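Local coordinates for protein copper induced nitroreductase D (Lactococcus lactis, PDB 2WQF) that binds flavin mononucleotide and probably acts as a nitroreductase, induced by copper and involved in defence against oxidative stress, at residues F92-A106 with L167-G180. Sequence-based numbering, arbitrary orientation.
Sequences FKAAFGTILFFEDQA and LPESWKLRGQLVFG
F102 is gripped from both faces by the partner strand: L173 CD1 makes a CH-pi contact 3.9 Å from the ring centroid, and W171 CE3 lies over the other face. L167 CD1 adds a close touch, 3.3 Å from F102 CZ. With an alanine here, W171 and L173 would probably be left with a gap between them and L167 CD1 would lose the ring it touches. At the far end F179 CG sits between its backbone N and carbonyl carbon (chi1 75°), which brings the ring over G97, where any CB would clash with F179 CE2; the edge of the F96 ring meets the same phenyl, and I99 CG1 packs against F179 CE2 at 3.7 Å.

Between these two groups, which lie on opposite faces of the sheet, runs the antiparallel backbone pairing, with I99 N to L177 O and L177 N to I99 O both 2.8 Å and nearly straight. A classic bulge, R174 and G175 both facing F101, shifts the register by one; a second, F96 and G97 facing F179, lies at the end of the pairing. D104 N-caps helix 105-114; its OD1 accepts from A106 N and, across the contact, from S170 OG (2.9 Å), the two donors coming from opposite faces of the carboxylate, while R47 pairs with OD2.

Strand 97-104 sits between strands 46-52 and 171-182 in the central sheet of the nitroreductase fold. Helix 121-143 covers F101 and E103, helix 158-164 covers L100 and F102, and F92 lies against FMN-binding Q151 of strand 146-151.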
# COMPACT_ATOMS: atom_id res chain seq x y z
N PHE A 92 -12.57 20.20 3.84
CA PHE A 92 -12.56 18.84 4.36
C PHE A 92 -13.87 18.57 5.08
O PHE A 92 -14.48 17.53 4.88
CB PHE A 92 -11.36 18.60 5.28
CG PHE A 92 -10.05 18.74 4.60
CD1 PHE A 92 -9.83 18.17 3.36
CD2 PHE A 92 -9.01 19.41 5.22
CE1 PHE A 92 -8.61 18.29 2.74
CE2 PHE A 92 -7.78 19.53 4.61
CZ PHE A 92 -7.59 18.98 3.36
N LYS A 93 -14.32 19.52 5.89
CA LYS A 93 -15.61 19.39 6.60
C LYS A 93 -16.79 19.20 5.64
O LYS A 93 -17.68 18.40 5.92
CB LYS A 93 -15.88 20.61 7.49
CG LYS A 93 -17.16 20.48 8.29
CD LYS A 93 -17.43 21.68 9.20
CE LYS A 93 -18.91 21.97 9.25
NZ LYS A 93 -19.24 23.21 9.99
N ALA A 94 -16.79 19.94 4.53
CA ALA A 94 -17.87 19.90 3.56
C ALA A 94 -18.09 18.52 2.93
O ALA A 94 -19.15 18.27 2.35
CB ALA A 94 -17.62 20.94 2.48
N ALA A 95 -17.09 17.64 3.03
CA ALA A 95 -17.19 16.28 2.50
C ALA A 95 -18.25 15.47 3.26
O ALA A 95 -18.70 15.86 4.33
CB ALA A 95 -15.83 15.59 2.58
N PHE A 96 -18.62 14.32 2.71
CA PHE A 96 -19.60 13.44 3.36
C PHE A 96 -19.05 12.77 4.61
O PHE A 96 -19.76 12.57 5.59
CB PHE A 96 -20.06 12.36 2.37
CG PHE A 96 -21.16 11.49 2.90
CD1 PHE A 96 -22.47 11.93 2.90
CD2 PHE A 96 -20.89 10.21 3.34
CE1 PHE A 96 -23.49 11.13 3.36
CE2 PHE A 96 -21.90 9.41 3.81
CZ PHE A 96 -23.21 9.87 3.81
N GLY A 97 -17.78 12.40 4.58
CA GLY A 97 -17.20 11.69 5.71
C GLY A 97 -15.69 11.65 5.69
O GLY A 97 -15.05 12.12 4.74
N THR A 98 -15.14 11.03 6.73
CA THR A 98 -13.70 10.85 6.88
C THR A 98 -13.47 9.42 7.39
O THR A 98 -14.09 8.98 8.36
CB THR A 98 -13.03 11.87 7.84
OG1 THR A 98 -13.33 13.20 7.39
CG2 THR A 98 -11.55 11.72 7.86
N ILE A 99 -12.57 8.70 6.74
CA ILE A 99 -12.16 7.38 7.18
C ILE A 99 -10.77 7.50 7.80
O ILE A 99 -9.80 7.83 7.11
CB ILE A 99 -12.13 6.39 6.02
CG1 ILE A 99 -13.48 6.35 5.30
CG2 ILE A 99 -11.68 4.99 6.50
CD1 ILE A 99 -13.38 5.84 3.85
N LEU A 100 -10.69 7.27 9.11
CA LEU A 100 -9.41 7.32 9.83
C LEU A 100 -8.83 5.92 9.90
O LEU A 100 -9.47 4.99 10.38
CB LEU A 100 -9.58 7.92 11.22
CG LEU A 100 -10.04 9.40 11.22
CD1 LEU A 100 -11.54 9.52 11.14
CD2 LEU A 100 -9.52 10.12 12.46
N PHE A 101 -7.64 5.79 9.33
CA PHE A 101 -6.89 4.55 9.28
C PHE A 101 -5.88 4.48 10.38
O PHE A 101 -5.08 5.38 10.53
CB PHE A 101 -6.18 4.45 7.93
CG PHE A 101 -7.10 4.19 6.77
CD1 PHE A 101 -7.45 2.89 6.38
CD2 PHE A 101 -7.65 5.25 6.07
CE1 PHE A 101 -8.28 2.68 5.31
CE2 PHE A 101 -8.46 5.05 4.98
CZ PHE A 101 -8.79 3.76 4.61
N PHE A 102 -5.91 3.37 11.13
CA PHE A 102 -4.99 3.13 12.23
C PHE A 102 -4.31 1.78 12.01
O PHE A 102 -4.81 0.92 11.27
CB PHE A 102 -5.70 3.06 13.59
CG PHE A 102 -6.60 4.22 13.92
CD1 PHE A 102 -6.26 5.13 14.91
CD2 PHE A 102 -7.83 4.36 13.30
CE1 PHE A 102 -7.12 6.20 15.25
CE2 PHE A 102 -8.67 5.42 13.60
CZ PHE A 102 -8.34 6.32 14.60
N GLU A 103 -3.17 1.58 12.66
CA GLU A 103 -2.51 0.28 12.72
C GLU A 103 -2.47 -0.15 14.18
O GLU A 103 -2.05 0.62 15.06
CB GLU A 103 -1.09 0.36 12.15
CG GLU A 103 -1.07 0.48 10.63
CD GLU A 103 -1.58 -0.81 9.96
OE1 GLU A 103 -1.07 -1.89 10.33
OE2 GLU A 103 -2.49 -0.74 9.08
N ASP A 104 -2.90 -1.38 14.45
CA ASP A 104 -2.97 -1.88 15.82
C ASP A 104 -1.58 -2.32 16.33
O ASP A 104 -1.04 -3.37 15.96
CB ASP A 104 -3.97 -3.02 15.88
CG ASP A 104 -4.28 -3.45 17.30
OD1 ASP A 104 -3.47 -3.18 18.21
OD2 ASP A 104 -5.32 -4.07 17.51
N GLN A 105 -1.01 -1.48 17.19
CA GLN A 105 0.32 -1.72 17.73
C GLN A 105 0.39 -2.91 18.67
O GLN A 105 1.47 -3.48 18.87
CB GLN A 105 0.81 -0.46 18.45
CG GLN A 105 0.86 0.77 17.54
CD GLN A 105 1.67 0.51 16.28
OE1 GLN A 105 2.89 0.30 16.33
NE2 GLN A 105 0.99 0.53 15.14
N ALA A 106 -0.74 -3.30 19.25
CA ALA A 106 -0.75 -4.46 20.13
C ALA A 106 -0.49 -5.75 19.33
O ALA A 106 0.22 -6.66 19.77
CB ALA A 106 -2.07 -4.54 20.89
N LEU A 167 -11.48 4.93 21.44
CA LEU A 167 -10.63 4.00 20.73
C LEU A 167 -9.58 3.41 21.66
O LEU A 167 -9.11 4.07 22.60
CB LEU A 167 -9.94 4.70 19.58
CG LEU A 167 -10.83 5.42 18.58
CD1 LEU A 167 -9.96 6.08 17.52
CD2 LEU A 167 -11.87 4.49 17.96
N PRO A 168 -9.18 2.16 21.40
CA PRO A 168 -8.07 1.56 22.16
C PRO A 168 -6.79 2.35 22.00
O PRO A 168 -6.50 2.89 20.92
CB PRO A 168 -7.91 0.17 21.50
CG PRO A 168 -9.22 -0.13 20.87
CD PRO A 168 -9.77 1.22 20.43
N GLU A 169 -5.99 2.38 23.06
CA GLU A 169 -4.71 3.08 23.05
C GLU A 169 -3.78 2.50 21.98
O GLU A 169 -2.91 3.20 21.47
CB GLU A 169 -4.04 3.00 24.43
CG GLU A 169 -4.84 3.62 25.59
CD GLU A 169 -4.68 5.14 25.69
OE1 GLU A 169 -3.80 5.70 25.00
OE2 GLU A 169 -5.43 5.77 26.47
N SER A 170 -3.99 1.23 21.63
CA SER A 170 -3.11 0.53 20.71
C SER A 170 -3.33 0.93 19.24
O SER A 170 -2.52 0.59 18.39
CB SER A 170 -3.28 -0.99 20.85
OG SER A 170 -4.51 -1.44 20.31
N TRP A 171 -4.43 1.63 18.95
CA TRP A 171 -4.68 2.11 17.59
C TRP A 171 -3.84 3.35 17.27
O TRP A 171 -4.04 4.42 17.84
CB TRP A 171 -6.15 2.44 17.39
CG TRP A 171 -7.09 1.25 17.34
CD1 TRP A 171 -6.89 0.00 17.88
CD2 TRP A 171 -8.39 1.22 16.74
NE1 TRP A 171 -8.00 -0.79 17.65
CE2 TRP A 171 -8.92 -0.07 16.95
CE3 TRP A 171 -9.15 2.15 16.02
CZ2 TRP A 171 -10.17 -0.43 16.48
CZ3 TRP A 171 -10.39 1.79 15.56
CH2 TRP A 171 -10.89 0.50 15.79
N LYS A 172 -2.89 3.19 16.35
CA LYS A 172 -1.98 4.27 15.97
C LYS A 172 -2.45 4.89 14.67
O LYS A 172 -2.44 4.23 13.64
CB LYS A 172 -0.56 3.76 15.83
CG LYS A 172 0.45 4.82 15.46
CD LYS A 172 1.82 4.20 15.22
CE LYS A 172 2.87 5.25 14.89
NZ LYS A 172 4.20 4.63 14.59
N LEU A 173 -2.88 6.14 14.73
CA LEU A 173 -3.46 6.81 13.57
C LEU A 173 -2.41 7.01 12.50
O LEU A 173 -1.32 7.51 12.78
CB LEU A 173 -4.05 8.17 14.01
CG LEU A 173 -4.77 8.97 12.92
CD1 LEU A 173 -5.91 8.19 12.27
CD2 LEU A 173 -5.32 10.26 13.56
N ARG A 174 -2.75 6.67 11.25
CA ARG A 174 -1.82 6.81 10.12
C ARG A 174 -2.26 7.76 9.00
O ARG A 174 -1.42 8.29 8.28
CB ARG A 174 -1.54 5.46 9.47
CG ARG A 174 -1.16 4.35 10.41
CD ARG A 174 -0.05 4.72 11.36
NE ARG A 174 1.21 5.08 10.73
CZ ARG A 174 1.93 6.18 11.01
NH1 ARG A 174 1.46 7.13 11.81
NH2 ARG A 174 3.13 6.36 10.48
N GLY A 175 -3.54 7.99 8.84
CA GLY A 175 -4.03 8.72 7.68
C GLY A 175 -5.53 8.98 7.81
O GLY A 175 -6.22 8.25 8.53
N GLN A 176 -6.02 10.01 7.14
CA GLN A 176 -7.44 10.34 7.14
C GLN A 176 -7.91 10.55 5.72
O GLN A 176 -7.54 11.51 5.05
CB GLN A 176 -7.73 11.58 7.99
CG GLN A 176 -7.23 11.46 9.41
CD GLN A 176 -5.78 11.92 9.55
OE1 GLN A 176 -5.45 13.04 9.17
NE2 GLN A 176 -4.94 11.07 10.10
N LEU A 177 -8.76 9.64 5.27
CA LEU A 177 -9.26 9.68 3.90
C LEU A 177 -10.62 10.38 3.90
O LEU A 177 -11.61 9.83 4.37
CB LEU A 177 -9.33 8.29 3.31
CG LEU A 177 -9.64 8.22 1.83
CD1 LEU A 177 -8.48 8.71 0.95
CD2 LEU A 177 -10.03 6.77 1.44
N VAL A 178 -10.63 11.62 3.45
CA VAL A 178 -11.82 12.46 3.34
C VAL A 178 -12.50 12.11 2.02
O VAL A 178 -11.85 12.04 0.98
CB VAL A 178 -11.42 13.94 3.35
CG1 VAL A 178 -12.64 14.82 3.27
CG2 VAL A 178 -10.67 14.26 4.62
N PHE A 179 -13.81 11.85 2.07
CA PHE A 179 -14.53 11.36 0.89
C PHE A 179 -15.91 11.95 0.75
O PHE A 179 -16.52 12.42 1.72
CB PHE A 179 -14.59 9.82 0.88
CG PHE A 179 -15.57 9.24 1.87
CD1 PHE A 179 -16.85 8.89 1.45
CD2 PHE A 179 -15.23 9.08 3.21
CE1 PHE A 179 -17.76 8.34 2.34
CE2 PHE A 179 -16.15 8.55 4.12
CZ PHE A 179 -17.42 8.20 3.68
N GLY A 180 -16.39 11.98 -0.48
CA GLY A 180 -17.71 12.51 -0.76
C GLY A 180 -18.01 12.58 -2.23
O GLY A 180 -17.32 11.99 -3.04
O HOH W 1 -8.66 -3.65 17.94